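Local coordinates for polyprenyl synthetase (Nonlabens dokdonensis, PDB 6KD7), which probably condenses isoprenyl diphosphates into geranylgeranyl pyrophosphate as a magnesium-dependent prenyltransferase of the FPP/GGPP synthase family, at residues 241-255 / 270-283. Residues are numbered along the deposited sequence; the frame is centred on the assembly and turned at random.
Sequences SIENNDCATELKEWF and KKETVKVFFEQSGG
Trp-254 enters helix 270-281 as a knob, its indole received by a hole made of Lys-270, Thr-273, Val-274 and Phe-277. Three approaches define the fit: Lys-270 CG lies 3.4 Å from Trp-254 CE3, Lys-270 CA makes an off-centre CH-pi contact with the six-membered ring, and Thr-273 CB stands above one indole face near its rim. With all its torsions extended, the Lys-270 chain runs past the indole in the opposite direction, bringing Lys-270 NZ within 3.0 Å of Trp-254 O, a weak hydrogen bond; Asn-232 is the stronger partner of this ammonium.

Phe-277 is the second anchor. Phe-277 CB lies 3.9 Å from Leu-251 CD2, and in the Glu-250 conformer described Glu-250 OE1 lies 3.6 Å from Phe-277 CE2, at the ring edge. There the same OE1 accepts the indole N-H in a bent bond (Trp-254 NE1 to Glu-250 OE1 3.1 Å, 143° at the hydrogen). At the C-terminal end of helix 270-281, Cys-247 SG packs on Ser-281 CB at 3.7 Å, beside Ser-241, whose hydroxyl bonds to Leu-237 O.

An alanine in place of Trp-254 would probably leave the hole unfilled and Lys-270 and Thr-273 uncovered.

Helices 248-254 and 264-281 are consecutive and joined by a short link; their segment axes approach to 10.7 Å at 150°, a helical hairpin at the periphery of the mostly helical prenyltransferase fold. Phe-221 of the second subunit meets Trp-254 edge-to-face. Cohesion thus rests mainly on apolar and aromatic contact, with few, partly weak polar bonds.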
loop_
_atom_site.group_PDB
_atom_site.type_symbol
_atom_site.label_atom_id
_atom_site.label_comp_id
_atom_site.label_asym_id
_atom_site.label_seq_id
_atom_site.Cartn_x
_atom_site.Cartn_y
_atom_site.Cartn_z
ATOM N N SER A 241 -15.186 -36.192 -2.247
ATOM C CA SER A 241 -15.604 -35.867 -3.631
ATOM C C SER A 241 -14.493 -36.220 -4.630
ATOM O O SER A 241 -14.812 -36.828 -5.660
ATOM C CB SER A 241 -16.017 -34.469 -3.711
ATOM O OG SER A 241 -17.201 -34.251 -2.970
ATOM N N ILE A 242 -13.219 -35.983 -4.309
ATOM C CA ILE A 242 -12.138 -36.208 -5.296
ATOM C C ILE A 242 -11.742 -37.680 -5.338
ATOM O O ILE A 242 -10.839 -37.987 -6.103
ATOM C CB ILE A 242 -10.923 -35.293 -5.057
ATOM C CG1 ILE A 242 -10.226 -35.544 -3.721
ATOM C CG2 ILE A 242 -11.337 -33.844 -5.244
ATOM C CD1 ILE A 242 -8.786 -35.025 -3.661
ATOM N N GLU A 243 -12.327 -38.550 -4.521
ATOM C CA GLU A 243 -12.040 -40.010 -4.597
ATOM C C GLU A 243 -12.705 -40.569 -5.865
ATOM O O GLU A 243 -12.291 -41.624 -6.342
ATOM C CB GLU A 243 -12.500 -40.715 -3.326
ATOM C CG GLU A 243 -11.519 -40.550 -2.169
ATOM C CD GLU A 243 -12.010 -41.097 -0.834
ATOM O OE1 GLU A 243 -13.199 -41.438 -0.740
ATOM O OE2 GLU A 243 -11.201 -41.197 0.097
ATOM N N ASN A 244 -13.626 -39.789 -6.428
ATOM C CA ASN A 244 -14.366 -40.159 -7.658
ATOM C C ASN A 244 -13.587 -39.649 -8.873
ATOM O O ASN A 244 -13.626 -38.449 -9.135
ATOM C CB ASN A 244 -15.775 -39.573 -7.619
ATOM C CG ASN A 244 -16.669 -40.112 -8.711
ATOM O OD1 ASN A 244 -17.880 -40.170 -8.552
ATOM N ND2 ASN A 244 -16.073 -40.505 -9.817
ATOM N N ASN A 245 -12.936 -40.562 -9.592
ATOM C CA ASN A 245 -12.097 -40.248 -10.783
ATOM C C ASN A 245 -12.910 -39.523 -11.858
ATOM O O ASN A 245 -12.283 -38.898 -12.690
ATOM C CB ASN A 245 -11.469 -41.478 -11.422
ATOM C CG ASN A 245 -10.821 -42.375 -10.398
ATOM O OD1 ASN A 245 -9.967 -41.935 -9.634
ATOM N ND2 ASN A 245 -11.239 -43.631 -10.372
ATOM N N ASP A 246 -14.242 -39.590 -11.858
ATOM C CA ASP A 246 -15.087 -38.811 -12.812
ATOM C C ASP A 246 -15.078 -37.302 -12.519
ATOM O O ASP A 246 -15.145 -36.546 -13.476
ATOM C CB ASP A 246 -16.549 -39.272 -12.804
ATOM C CG ASP A 246 -16.749 -40.696 -13.302
ATOM O OD1 ASP A 246 -15.828 -41.223 -13.962
ATOM O OD2 ASP A 246 -17.815 -41.273 -13.004
ATOM N N CYS A 247 -15.076 -36.876 -11.252
ATOM C CA CYS A 247 -15.257 -35.454 -10.847
ATOM C C CYS A 247 -13.883 -34.825 -10.518
ATOM O O CYS A 247 -13.762 -33.610 -10.589
ATOM C CB CYS A 247 -16.264 -35.380 -9.697
ATOM S SG CYS A 247 -17.874 -36.144 -10.063
ATOM N N ALA A 248 -12.864 -35.623 -10.218
ATOM C CA ALA A 248 -11.650 -35.223 -9.468
ATOM C C ALA A 248 -10.914 -34.096 -10.195
ATOM O O ALA A 248 -10.572 -33.101 -9.555
ATOM C CB ALA A 248 -10.731 -36.405 -9.269
ATOM N N THR A 249 -10.657 -34.254 -11.489
ATOM C CA THR A 249 -9.854 -33.280 -12.268
ATOM C C THR A 249 -10.551 -31.921 -12.264
ATOM O O THR A 249 -9.879 -30.936 -11.952
ATOM C CB THR A 249 -9.571 -33.744 -13.695
ATOM O OG1 THR A 249 -8.518 -34.691 -13.578
ATOM C CG2 THR A 249 -9.075 -32.633 -14.592
ATOM N N GLU A 250 -11.857 -31.826 -12.562
ATOM C CA GLU A 250 -12.525 -30.489 -12.622
ATOM C C GLU A 250 -12.821 -29.963 -11.202
ATOM O O GLU A 250 -13.025 -28.729 -11.081
ATOM C CB GLU A 250 -13.777 -30.430 -13.522
ATOM C CG GLU A 250 -14.146 -28.987 -13.935
ATOM C CD GLU A 250 -15.459 -28.811 -14.681
ATOM O OE1 GLU A 250 -16.280 -27.911 -14.301
ATOM O OE2 GLU A 250 -15.672 -29.605 -15.620
ATOM N N LEU A 251 -12.843 -30.811 -10.161
ATOM C CA LEU A 251 -12.866 -30.288 -8.763
ATOM C C LEU A 251 -11.512 -29.663 -8.430
ATOM O O LEU A 251 -11.501 -28.554 -7.941
ATOM C CB LEU A 251 -13.217 -31.372 -7.745
ATOM C CG LEU A 251 -14.694 -31.451 -7.398
ATOM C CD1 LEU A 251 -14.951 -32.662 -6.530
ATOM C CD2 LEU A 251 -15.170 -30.182 -6.723
ATOM N N LYS A 252 -10.425 -30.346 -8.735
ATOM C CA LYS A 252 -9.076 -29.797 -8.468
ATOM C C LYS A 252 -8.885 -28.489 -9.242
ATOM O O LYS A 252 -8.226 -27.592 -8.692
ATOM C CB LYS A 252 -8.011 -30.834 -8.768
ATOM C CG LYS A 252 -8.090 -32.046 -7.857
ATOM C CD LYS A 252 -7.005 -33.047 -8.092
ATOM C CE LYS A 252 -7.335 -34.382 -7.471
ATOM N NZ LYS A 252 -6.135 -35.246 -7.467
ATOM N N GLU A 253 -9.527 -28.331 -10.398
ATOM C CA GLU A 253 -9.328 -27.115 -11.225
ATOM C C GLU A 253 -10.134 -25.999 -10.590
ATOM O O GLU A 253 -9.588 -24.885 -10.460
ATOM C CB GLU A 253 -9.625 -27.385 -12.703
ATOM C CG GLU A 253 -8.420 -27.992 -13.435
ATOM C CD GLU A 253 -8.755 -28.666 -14.760
ATOM O OE1 GLU A 253 -7.832 -29.265 -15.381
ATOM O OE2 GLU A 253 -9.944 -28.598 -15.170
ATOM N N TRP A 254 -11.344 -26.277 -10.110
ATOM C CA TRP A 254 -12.094 -25.225 -9.379
ATOM C C TRP A 254 -11.290 -24.797 -8.151
ATOM O O TRP A 254 -11.271 -23.619 -7.841
ATOM C CB TRP A 254 -13.478 -25.741 -8.991
ATOM C CG TRP A 254 -14.469 -25.637 -10.106
ATOM C CD1 TRP A 254 -14.990 -26.661 -10.833
ATOM C CD2 TRP A 254 -15.028 -24.425 -10.656
ATOM N NE1 TRP A 254 -15.869 -26.176 -11.766
ATOM C CE2 TRP A 254 -15.902 -24.809 -11.692
ATOM C CE3 TRP A 254 -14.860 -23.057 -10.394
ATOM C CZ2 TRP A 254 -16.633 -23.885 -12.435
ATOM C CZ3 TRP A 254 -15.582 -22.137 -11.130
ATOM C CH2 TRP A 254 -16.455 -22.550 -12.141
ATOM N N PHE A 255 -10.630 -25.743 -7.482
ATOM C CA PHE A 255 -9.941 -25.495 -6.184
ATOM C C PHE A 255 -8.589 -24.832 -6.443
ATOM O O PHE A 255 -7.909 -24.513 -5.468
ATOM C CB PHE A 255 -9.848 -26.776 -5.348
ATOM C CG PHE A 255 -10.969 -26.897 -4.339
ATOM C CD1 PHE A 255 -12.297 -26.932 -4.756
ATOM C CD2 PHE A 255 -10.713 -26.892 -2.970
ATOM C CE1 PHE A 255 -13.337 -26.975 -3.831
ATOM C CE2 PHE A 255 -11.752 -26.922 -2.046
ATOM C CZ PHE A 255 -13.062 -26.957 -2.472
ATOM N N LYS A 270 -18.860 -20.761 -8.936
ATOM C CA LYS A 270 -17.943 -21.796 -8.406
ATOM C C LYS A 270 -18.653 -22.546 -7.274
ATOM O O LYS A 270 -18.616 -23.766 -7.276
ATOM C CB LYS A 270 -16.677 -21.132 -7.862
ATOM C CG LYS A 270 -15.672 -22.093 -7.248
ATOM C CD LYS A 270 -14.447 -21.434 -6.684
ATOM C CE LYS A 270 -13.447 -22.431 -6.153
ATOM N NZ LYS A 270 -12.222 -21.773 -5.664
ATOM N N LYS A 271 -19.326 -21.821 -6.384
ATOM C CA LYS A 271 -20.027 -22.466 -5.248
ATOM C C LYS A 271 -21.143 -23.381 -5.757
ATOM O O LYS A 271 -21.169 -24.532 -5.333
ATOM C CB LYS A 271 -20.596 -21.399 -4.315
ATOM C CG LYS A 271 -19.558 -20.533 -3.624
ATOM C CD LYS A 271 -20.158 -19.528 -2.683
ATOM C CE LYS A 271 -19.120 -18.724 -1.938
ATOM N NZ LYS A 271 -19.747 -17.782 -0.992
ATOM N N GLU A 272 -21.956 -22.912 -6.705
ATOM C CA GLU A 272 -23.069 -23.747 -7.245
ATOM C C GLU A 272 -22.481 -24.955 -7.949
ATOM O O GLU A 272 -22.929 -26.086 -7.684
ATOM C CB GLU A 272 -24.049 -22.936 -8.098
ATOM C CG GLU A 272 -24.896 -21.967 -7.270
ATOM C CD GLU A 272 -25.379 -22.484 -5.896
ATOM O OE1 GLU A 272 -25.834 -23.679 -5.799
ATOM O OE2 GLU A 272 -25.263 -21.712 -4.897
ATOM N N THR A 273 -21.423 -24.773 -8.731
ATOM C CA THR A 273 -20.871 -25.880 -9.540
ATOM C C THR A 273 -20.195 -26.894 -8.630
ATOM O O THR A 273 -20.394 -28.136 -8.842
ATOM C CB THR A 273 -19.874 -25.371 -10.587
ATOM O OG1 THR A 273 -20.471 -24.273 -11.277
ATOM C CG2 THR A 273 -19.481 -26.474 -11.533
ATOM N N VAL A 274 -19.391 -26.412 -7.672
ATOM C CA VAL A 274 -18.692 -27.351 -6.745
ATOM C C VAL A 274 -19.745 -28.078 -5.893
ATOM O O VAL A 274 -19.632 -29.300 -5.742
ATOM C CB VAL A 274 -17.645 -26.627 -5.894
ATOM C CG1 VAL A 274 -17.107 -27.533 -4.794
ATOM C CG2 VAL A 274 -16.524 -26.116 -6.777
ATOM N N LYS A 275 -20.755 -27.372 -5.380
ATOM C CA LYS A 275 -21.869 -28.031 -4.626
ATOM C C LYS A 275 -22.427 -29.175 -5.478
ATOM O O LYS A 275 -22.487 -30.338 -4.972
ATOM C CB LYS A 275 -22.913 -27.015 -4.176
ATOM C CG LYS A 275 -22.460 -26.215 -2.962
ATOM C CD LYS A 275 -23.282 -24.991 -2.666
ATOM C CE LYS A 275 -24.723 -25.350 -2.388
ATOM N NZ LYS A 275 -25.351 -24.297 -1.566
ATOM N N VAL A 276 -22.658 -28.937 -6.771
ATOM C CA VAL A 276 -23.228 -30.010 -7.635
ATOM C C VAL A 276 -22.228 -31.156 -7.732
ATOM O O VAL A 276 -22.681 -32.322 -7.654
ATOM C CB VAL A 276 -23.655 -29.475 -9.015
ATOM C CG1 VAL A 276 -24.040 -30.622 -9.939
ATOM C CG2 VAL A 276 -24.780 -28.446 -8.879
ATOM N N PHE A 277 -20.937 -30.882 -7.883
ATOM C CA PHE A 277 -19.916 -31.967 -7.927
ATOM C C PHE A 277 -19.899 -32.747 -6.605
ATOM O O PHE A 277 -19.701 -33.966 -6.595
ATOM C CB PHE A 277 -18.514 -31.429 -8.216
ATOM C CG PHE A 277 -18.270 -31.138 -9.673
ATOM C CD1 PHE A 277 -18.450 -32.129 -10.627
ATOM C CD2 PHE A 277 -17.893 -29.871 -10.095
ATOM C CE1 PHE A 277 -18.250 -31.852 -11.970
ATOM C CE2 PHE A 277 -17.686 -29.601 -11.440
ATOM C CZ PHE A 277 -17.859 -30.591 -12.369
ATOM N N PHE A 278 -20.079 -32.050 -5.493
ATOM C CA PHE A 278 -20.100 -32.693 -4.156
ATOM C C PHE A 278 -21.227 -33.747 -4.144
ATOM O O PHE A 278 -20.894 -34.875 -3.773
ATOM C CB PHE A 278 -20.223 -31.653 -3.039
ATOM C CG PHE A 278 -18.972 -30.866 -2.730
ATOM C CD1 PHE A 278 -17.727 -31.283 -3.156
ATOM C CD2 PHE A 278 -19.049 -29.741 -1.922
ATOM C CE1 PHE A 278 -16.590 -30.562 -2.828
ATOM C CE2 PHE A 278 -17.915 -29.035 -1.570
ATOM C CZ PHE A 278 -16.685 -29.448 -2.030
ATOM N N GLU A 279 -22.452 -33.398 -4.580
ATOM C CA GLU A 279 -23.618 -34.336 -4.660
ATOM C C GLU A 279 -23.246 -35.451 -5.634
ATOM O O GLU A 279 -23.049 -36.612 -5.179
ATOM C CB GLU A 279 -24.929 -33.656 -5.065
ATOM C CG GLU A 279 -24.984 -32.215 -4.634
ATOM C CD GLU A 279 -26.321 -31.506 -4.669
ATOM O OE1 GLU A 279 -27.201 -31.913 -3.903
ATOM O OE2 GLU A 279 -26.446 -30.496 -5.415
ATOM N N GLN A 280 -23.043 -35.108 -6.906
ATOM C CA GLN A 280 -22.915 -36.120 -7.979
ATOM C C GLN A 280 -21.729 -37.035 -7.688
ATOM O O GLN A 280 -21.823 -38.182 -8.032
ATOM C CB GLN A 280 -22.800 -35.472 -9.360
ATOM C CG GLN A 280 -24.062 -34.732 -9.788
ATOM C CD GLN A 280 -23.901 -34.112 -11.158
ATOM O OE1 GLN A 280 -22.799 -34.040 -11.704
ATOM N NE2 GLN A 280 -25.006 -33.650 -11.723
ATOM N N SER A 281 -20.654 -36.586 -7.055
ATOM C CA SER A 281 -19.469 -37.452 -6.837
ATOM C C SER A 281 -19.754 -38.541 -5.800
ATOM O O SER A 281 -18.979 -39.498 -5.759
ATOM C CB SER A 281 -18.279 -36.644 -6.395
ATOM O OG SER A 281 -18.555 -35.979 -5.177
ATOM N N GLY A 282 -20.724 -38.347 -4.903
ATOM C CA GLY A 282 -20.886 -39.215 -3.717
ATOM C C GLY A 282 -20.254 -38.631 -2.459
ATOM O O GLY A 282 -20.426 -39.229 -1.391
ATOM N N GLY A 283 -19.557 -37.496 -2.580
ATOM C CA GLY A 283 -18.857 -36.827 -1.472
ATOM C C GLY A 283 -19.822 -36.349 -0.404
ATOM O O GLY A 283 -19.495 -36.512 0.787
#